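Local coordinates for protein carbohydrate deacetylase Agd3 (Neosartorya fumigata, PDB 6NWZ) that probably removes acetyl groups from the N-acetylgalactosamine of the exopolysaccharide galactosaminogalactan, a step required for biofilm formation by Aspergillus fumigatus, at residues Gly347-Pro352 against Thr399-Phe404; Ile558-Val563 against Phe570-Glu575. One frame throughout, in Å; residues are numbered along the deposited sequence.

Interactions 1 and 2 both lie in the deacetylase domain and follow one another along the chain, but their centres are 42 Å apart and their nearest atoms about 26 Å, so they do not touch. Interaction 1 joins a long loop to the start of helix 400-417 beside a glycan. It is the one nearer to the zinc sites: the side chain of L350 is about 8 Å from that of zinc ligand E394, and that of W351 about 10 Å from that of H392. H392, with D256 and H388, binds a zinc ion that is probably the catalytic metal. Interaction 2, away from the zinc and glycan sites, seats a small hairpin on helix 569-584.

Interaction 1. Residues Gly347-Pro352 against Thr399-Phe404; sequences GTDLWP and TYADVF. With NAG (2-acetamido-2-deoxy-beta-D-glucopyranose), chain B.
The carboxylate of D402 lies alongside the indole of W351, their planes 38° apart, and OD1 approaches the ring obliquely, 3.6 Å from W351 CD1. F409 also meets that indole edge-to-face, while NE1 at the rim gives its hydrogen to E406. The D402 carboxylate in turn receives the loop backbone: L350 N binds OD2 on its syn lone pair at 2.7 Å, with an N-H...O angle of 157°, and W351 N adds a weak bond to OD1 at 3.4 Å. An aspartate suits this place because its two oxygens can serve successive amides of a loop that has no regular partner strand. T399 occupies the N-cap of helix 400-417, its OG1 accepting from D402 N at 3.2 Å. The same hydroxyl donates to D349 OD1 at 2.5 Å, nearly in line with the C-O bond of that carboxylate, so a threonine works here as acceptor for the helix and donor to the loop. With chi1 at 58°, OG1 is set between the backbone N and carbonyl carbon, and the methyl CG2 swings over the loop to lie 3.3 Å from T348 N. Glycine suits position 347 because its backbone shape would press a side chain against the preceding carbonyl oxygen, as well as against T399 CG2, which lies 3.4 Å from G347 C. Beyond it T348 OG1 shares a hydrogen bond of 3.1 Å with O6 of the NAG.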
loop_
_atom_site.group_PDB
_atom_site.type_symbol
_atom_site.label_atom_id
_atom_site.label_comp_id
_atom_site.label_asym_id
_atom_site.label_seq_id
_atom_site.Cartn_x
_atom_site.Cartn_y
_atom_site.Cartn_z
ATOM N N GLY A 347 10.577 -35.765 -4.915
ATOM C CA GLY A 347 10.682 -35.085 -6.189
ATOM C C GLY A 347 11.694 -35.744 -7.111
ATOM O O GLY A 347 12.437 -36.655 -6.735
ATOM N N THR A 348 11.721 -35.256 -8.353
ATOM C CA THR A 348 12.638 -35.753 -9.371
ATOM C C THR A 348 13.259 -34.582 -10.119
ATOM O O THR A 348 12.566 -33.623 -10.470
ATOM C CB THR A 348 11.928 -36.682 -10.364
ATOM O OG1 THR A 348 11.234 -37.706 -9.644
ATOM C CG2 THR A 348 12.934 -37.329 -11.306
ATOM N N ASP A 349 14.564 -34.666 -10.363
ATOM C CA ASP A 349 15.261 -33.601 -11.070
ATOM C C ASP A 349 14.756 -33.491 -12.506
ATOM O O ASP A 349 14.523 -34.499 -13.179
ATOM C CB ASP A 349 16.771 -33.853 -11.063
ATOM C CG ASP A 349 17.352 -33.915 -9.659
ATOM O OD1 ASP A 349 16.786 -33.276 -8.748
ATOM O OD2 ASP A 349 18.380 -34.600 -9.463
ATOM N N LEU A 350 14.575 -32.252 -12.971
ATOM C CA LEU A 350 14.246 -31.998 -14.368
ATOM C C LEU A 350 15.408 -31.436 -15.171
ATOM O O LEU A 350 15.395 -31.547 -16.402
ATOM C CB LEU A 350 13.061 -31.027 -14.477
ATOM C CG LEU A 350 11.733 -31.465 -13.857
ATOM C CD1 LEU A 350 10.619 -30.538 -14.307
ATOM C CD2 LEU A 350 11.410 -32.905 -14.214
ATOM N N TRP A 351 16.404 -30.853 -14.514
ATOM C CA TRP A 351 17.501 -30.220 -15.228
ATOM C C TRP A 351 18.317 -31.259 -15.995
ATOM O O TRP A 351 18.482 -32.391 -15.525
ATOM C CB TRP A 351 18.406 -29.465 -14.254
ATOM C CG TRP A 351 17.972 -28.051 -14.000
ATOM C CD1 TRP A 351 16.769 -27.638 -13.508
ATOM C CD2 TRP A 351 18.744 -26.865 -14.220
ATOM N NE1 TRP A 351 16.742 -26.268 -13.416
ATOM C CE2 TRP A 351 17.943 -25.770 -13.845
ATOM C CE3 TRP A 351 20.034 -26.623 -14.701
ATOM C CZ2 TRP A 351 18.390 -24.453 -13.935
ATOM C CZ3 TRP A 351 20.476 -25.317 -14.789
ATOM C CH2 TRP A 351 19.656 -24.248 -14.409
ATOM N N PRO A 352 18.824 -30.914 -17.179
ATOM C CA PRO A 352 19.763 -31.809 -17.861
ATOM C C PRO A 352 20.988 -32.050 -16.997
ATOM O O PRO A 352 21.474 -31.151 -16.306
ATOM C CB PRO A 352 20.119 -31.047 -19.143
ATOM C CG PRO A 352 18.969 -30.131 -19.367
ATOM C CD PRO A 352 18.497 -29.735 -17.995
ATOM N N THR A 399 12.883 -30.414 -6.857
ATOM C CA THR A 399 13.895 -30.891 -5.930
ATOM C C THR A 399 14.804 -29.751 -5.486
ATOM O O THR A 399 14.822 -28.668 -6.073
ATOM C CB THR A 399 14.735 -31.987 -6.578
ATOM O OG1 THR A 399 15.336 -31.469 -7.771
ATOM C CG2 THR A 399 13.874 -33.178 -6.929
ATOM N N TYR A 400 15.582 -30.017 -4.433
ATOM C CA TYR A 400 16.609 -29.065 -4.024
ATOM C C TYR A 400 17.612 -28.828 -5.147
ATOM O O TYR A 400 18.004 -27.683 -5.407
ATOM C CB TYR A 400 17.316 -29.564 -2.763
ATOM C CG TYR A 400 18.452 -28.676 -2.290
ATOM C CD1 TYR A 400 19.719 -28.774 -2.851
ATOM C CD2 TYR A 400 18.258 -27.745 -1.281
ATOM C CE1 TYR A 400 20.753 -27.969 -2.431
ATOM C CE2 TYR A 400 19.294 -26.935 -0.848
ATOM C CZ TYR A 400 20.540 -27.054 -1.430
ATOM O OH TYR A 400 21.585 -26.261 -1.018
ATOM N N ALA A 401 18.040 -29.897 -5.824
ATOM C CA ALA A 401 19.039 -29.761 -6.880
ATOM C C ALA A 401 18.534 -28.882 -8.017
ATOM O O ALA A 401 19.293 -28.077 -8.570
ATOM C CB ALA A 401 19.436 -31.138 -7.409
ATOM N N ASP A 402 17.260 -29.026 -8.390
ATOM C CA ASP A 402 16.703 -28.189 -9.448
ATOM C C ASP A 402 16.664 -26.729 -9.016
ATOM O O ASP A 402 17.135 -25.840 -9.738
ATOM C CB ASP A 402 15.300 -28.671 -9.831
ATOM C CG ASP A 402 15.318 -29.874 -10.764
ATOM O OD1 ASP A 402 16.416 -30.306 -11.181
ATOM O OD2 ASP A 402 14.223 -30.387 -11.084
ATOM N N VAL A 403 16.117 -26.464 -7.828
ATOM C CA VAL A 403 15.947 -25.082 -7.398
ATOM C C VAL A 403 17.293 -24.429 -7.120
ATOM O O VAL A 403 17.467 -23.230 -7.367
ATOM C CB VAL A 403 15.015 -25.020 -6.174
ATOM C CG1 VAL A 403 14.754 -23.576 -5.791
ATOM C CG2 VAL A 403 13.708 -25.736 -6.476
ATOM N N PHE A 404 18.265 -25.197 -6.618
ATOM C CA PHE A 404 19.594 -24.640 -6.375
ATOM C C PHE A 404 20.200 -24.095 -7.661
ATOM O O PHE A 404 20.813 -23.021 -7.663
ATOM C CB PHE A 404 20.512 -25.699 -5.764
ATOM C CG PHE A 404 21.831 -25.153 -5.278
ATOM C CD1 PHE A 404 22.878 -24.927 -6.160
ATOM C CD2 PHE A 404 22.022 -24.867 -3.937
ATOM C CE1 PHE A 404 24.084 -24.423 -5.714
ATOM C CE2 PHE A 404 23.227 -24.365 -3.488
ATOM C CZ PHE A 404 24.259 -24.143 -4.376
HETATM C C1 NAG B . 5.444 -34.727 -7.215
HETATM C C2 NAG B . 4.214 -35.286 -7.943
HETATM C C3 NAG B . 4.149 -36.804 -7.804
HETATM C C4 NAG B . 5.458 -37.437 -8.253
HETATM C C5 NAG B . 6.610 -36.825 -7.464
HETATM C C6 NAG B . 7.966 -37.345 -7.881
HETATM C C7 NAG B . 2.423 -33.606 -7.999
HETATM C C8 NAG B . 1.167 -33.113 -7.345
HETATM N N2 NAG B . 2.994 -34.676 -7.437
HETATM O O3 NAG B . 3.068 -37.304 -8.582
HETATM O O4 NAG B . 5.418 -38.842 -8.027
HETATM O O5 NAG B . 6.627 -35.405 -7.669
HETATM O O6 NAG B . 8.133 -37.295 -9.290
HETATM O O7 NAG B . 2.900 -33.061 -8.990
#

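Interaction 2. Residues Ile558-Val563 against Phe570-Glu575; sequences ITVNGV and FQAWVE
V560 presents both of its methyl groups to the helix: CG2 rests on A572 CB at 3.9 Å, and CG1 on E575 CB, also at 3.9 Å. The valine belongs to a tight beta hairpin, strands 558-560 and 563-565, that packs against one side of helix 569-584. The hairpin's first strand runs nearly along the helix, the two segment axes 19° apart and 9.6 Å from each other at closest approach. Two residues earlier on the strand, I558 follows the same direction and reaches A572 CB with its tip, CD1, at 4.2 Å. A572 thus receives both aliphatic chains on a single methyl, and its small size lets strand and helix come close. A beta-branched valine suits the middle position because its fork meets residues one helical turn apart, A572 and E575. The torsion chi1 of 179° holds CG1 anti to the backbone N and thereby sends CG2 to the alanine.

A type I' turn from V560 to V563 ends this strand and leads into 563-565. It needs left-handed backbone angles at both inner positions, which asparagine N561 accepts readily and glycine G562 easily, having no side chain to clash. F520 of helix 520-536 packs on both I558 and A572. E575 contributes its aliphatic CB to the valine while its bent chain carries the carboxylate away: OE1 pairs with K291 in a salt bridge, which probably balances the charge, and with Q579, and OE2 with W284 NE1. Q579 also accepts a hydrogen bond from N561 ND2, tying the turn to the next turn of the helix. Across the hairpin's neck, V560 N donates to V563 O at 2.9 Å, and V563 N returns a bond to V560 O at 3.1 Å.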
loop_
_atom_site.group_PDB
_atom_site.type_symbol
_atom_site.label_atom_id
_atom_site.label_comp_id
_atom_site.label_asym_id
_atom_site.label_seq_id
_atom_site.Cartn_x
_atom_site.Cartn_y
_atom_site.Cartn_z
ATOM N N ILE A 558 -4.374 4.067 -28.293
ATOM C CA ILE A 558 -5.561 4.190 -27.461
ATOM C C ILE A 558 -5.502 5.536 -26.752
ATOM O O ILE A 558 -4.498 6.245 -26.799
ATOM C CB ILE A 558 -5.691 3.043 -26.441
ATOM C CG1 ILE A 558 -4.532 3.083 -25.444
ATOM C CG2 ILE A 558 -5.732 1.704 -27.157
ATOM C CD1 ILE A 558 -4.633 2.038 -24.358
ATOM N N THR A 559 -6.602 5.881 -26.087
ATOM C CA THR A 559 -6.715 7.142 -25.372
ATOM C C THR A 559 -6.911 6.876 -23.888
ATOM O O THR A 559 -7.802 6.113 -23.501
ATOM C CB THR A 559 -7.873 7.982 -25.909
ATOM O OG1 THR A 559 -7.679 8.227 -27.308
ATOM C CG2 THR A 559 -7.933 9.308 -25.174
ATOM N N VAL A 560 -6.076 7.508 -23.065
ATOM C CA VAL A 560 -6.138 7.394 -21.612
ATOM C C VAL A 560 -6.273 8.800 -21.047
ATOM O O VAL A 560 -5.369 9.630 -21.215
ATOM C CB VAL A 560 -4.900 6.689 -21.034
ATOM C CG1 VAL A 560 -4.996 6.610 -19.522
ATOM C CG2 VAL A 560 -4.739 5.295 -21.630
ATOM N N ASN A 561 -7.398 9.068 -20.387
ATOM C CA ASN A 561 -7.675 10.368 -19.778
ATOM C C ASN A 561 -7.507 11.509 -20.784
ATOM O O ASN A 561 -6.911 12.549 -20.491
ATOM C CB ASN A 561 -6.800 10.592 -18.546
ATOM C CG ASN A 561 -7.226 9.740 -17.370
ATOM O OD1 ASN A 561 -8.338 9.211 -17.341
ATOM N ND2 ASN A 561 -6.343 9.607 -16.389
ATOM N N GLY A 562 -8.046 11.303 -21.985
ATOM C CA GLY A 562 -8.071 12.334 -22.999
ATOM C C GLY A 562 -6.814 12.464 -23.831
ATOM O O GLY A 562 -6.808 13.245 -24.792
ATOM N N VAL A 563 -5.754 11.733 -23.504
ATOM C CA VAL A 563 -4.495 11.800 -24.235
ATOM C C VAL A 563 -4.364 10.522 -25.051
ATOM O O VAL A 563 -4.451 9.415 -24.503
ATOM C CB VAL A 563 -3.300 11.992 -23.288
ATOM C CG1 VAL A 563 -2.000 11.678 -23.995
ATOM C CG2 VAL A 563 -3.280 13.418 -22.762
ATOM N N PHE A 570 0.297 -1.946 -19.697
ATOM C CA PHE A 570 0.965 -1.598 -18.449
ATOM C C PHE A 570 0.994 -0.088 -18.248
ATOM O O PHE A 570 0.650 0.411 -17.171
ATOM C CB PHE A 570 2.382 -2.173 -18.432
ATOM C CG PHE A 570 3.246 -1.606 -17.347
ATOM C CD1 PHE A 570 3.108 -2.039 -16.039
ATOM C CD2 PHE A 570 4.192 -0.635 -17.630
ATOM C CE1 PHE A 570 3.899 -1.514 -15.034
ATOM C CE2 PHE A 570 4.988 -0.108 -16.630
ATOM C CZ PHE A 570 4.840 -0.546 -15.333
ATOM N N GLN A 571 1.403 0.659 -19.276
ATOM C CA GLN A 571 1.431 2.114 -19.160
ATOM C C GLN A 571 0.037 2.681 -18.915
ATOM O O GLN A 571 -0.133 3.598 -18.101
ATOM C CB GLN A 571 2.048 2.723 -20.417
ATOM C CG GLN A 571 3.513 2.369 -20.601
ATOM C CD GLN A 571 4.010 2.685 -21.995
ATOM O OE1 GLN A 571 3.808 1.906 -22.928
ATOM N NE2 GLN A 571 4.658 3.833 -22.148
ATOM N N ALA A 572 -0.978 2.145 -19.600
ATOM C CA ALA A 572 -2.340 2.628 -19.395
ATOM C C ALA A 572 -2.791 2.440 -17.954
ATOM O O ALA A 572 -3.559 3.257 -17.430
ATOM C CB ALA A 572 -3.306 1.915 -20.343
ATOM N N TRP A 573 -2.335 1.372 -17.302
ATOM C CA TRP A 573 -2.679 1.166 -15.901
ATOM C C TRP A 573 -1.979 2.192 -15.020
ATOM O O TRP A 573 -2.611 2.830 -14.169
ATOM C CB TRP A 573 -2.319 -0.263 -15.481
ATOM C CG TRP A 573 -2.702 -0.607 -14.061
ATOM C CD1 TRP A 573 -3.862 -1.195 -13.645
ATOM C CD2 TRP A 573 -1.919 -0.387 -12.878
ATOM N NE1 TRP A 573 -3.852 -1.353 -12.281
ATOM C CE2 TRP A 573 -2.671 -0.865 -11.785
ATOM C CE3 TRP A 573 -0.659 0.169 -12.637
ATOM C CZ2 TRP A 573 -2.204 -0.805 -10.472
ATOM C CZ3 TRP A 573 -0.195 0.225 -11.331
ATOM C CH2 TRP A 573 -0.968 -0.258 -10.265
ATOM N N VAL A 574 -0.674 2.380 -15.226
ATOM C CA VAL A 574 0.078 3.341 -14.424
ATOM C C VAL A 574 -0.450 4.754 -14.650
ATOM O O VAL A 574 -0.616 5.527 -13.700
ATOM C CB VAL A 574 1.584 3.229 -14.734
ATOM C CG1 VAL A 574 2.382 4.272 -13.954
ATOM C CG2 VAL A 574 2.080 1.825 -14.415
ATOM N N GLU A 575 -0.735 5.112 -15.903
ATOM C CA GLU A 575 -1.315 6.424 -16.179
ATOM C C GLU A 575 -2.621 6.616 -15.418
ATOM O O GLU A 575 -2.859 7.675 -14.826
ATOM C CB GLU A 575 -1.537 6.601 -17.683
ATOM C CG GLU A 575 -0.256 6.788 -18.483
ATOM C CD GLU A 575 0.344 8.173 -18.320
ATOM O OE1 GLU A 575 -0.335 9.053 -17.752
ATOM O OE2 GLU A 575 1.492 8.384 -18.766
#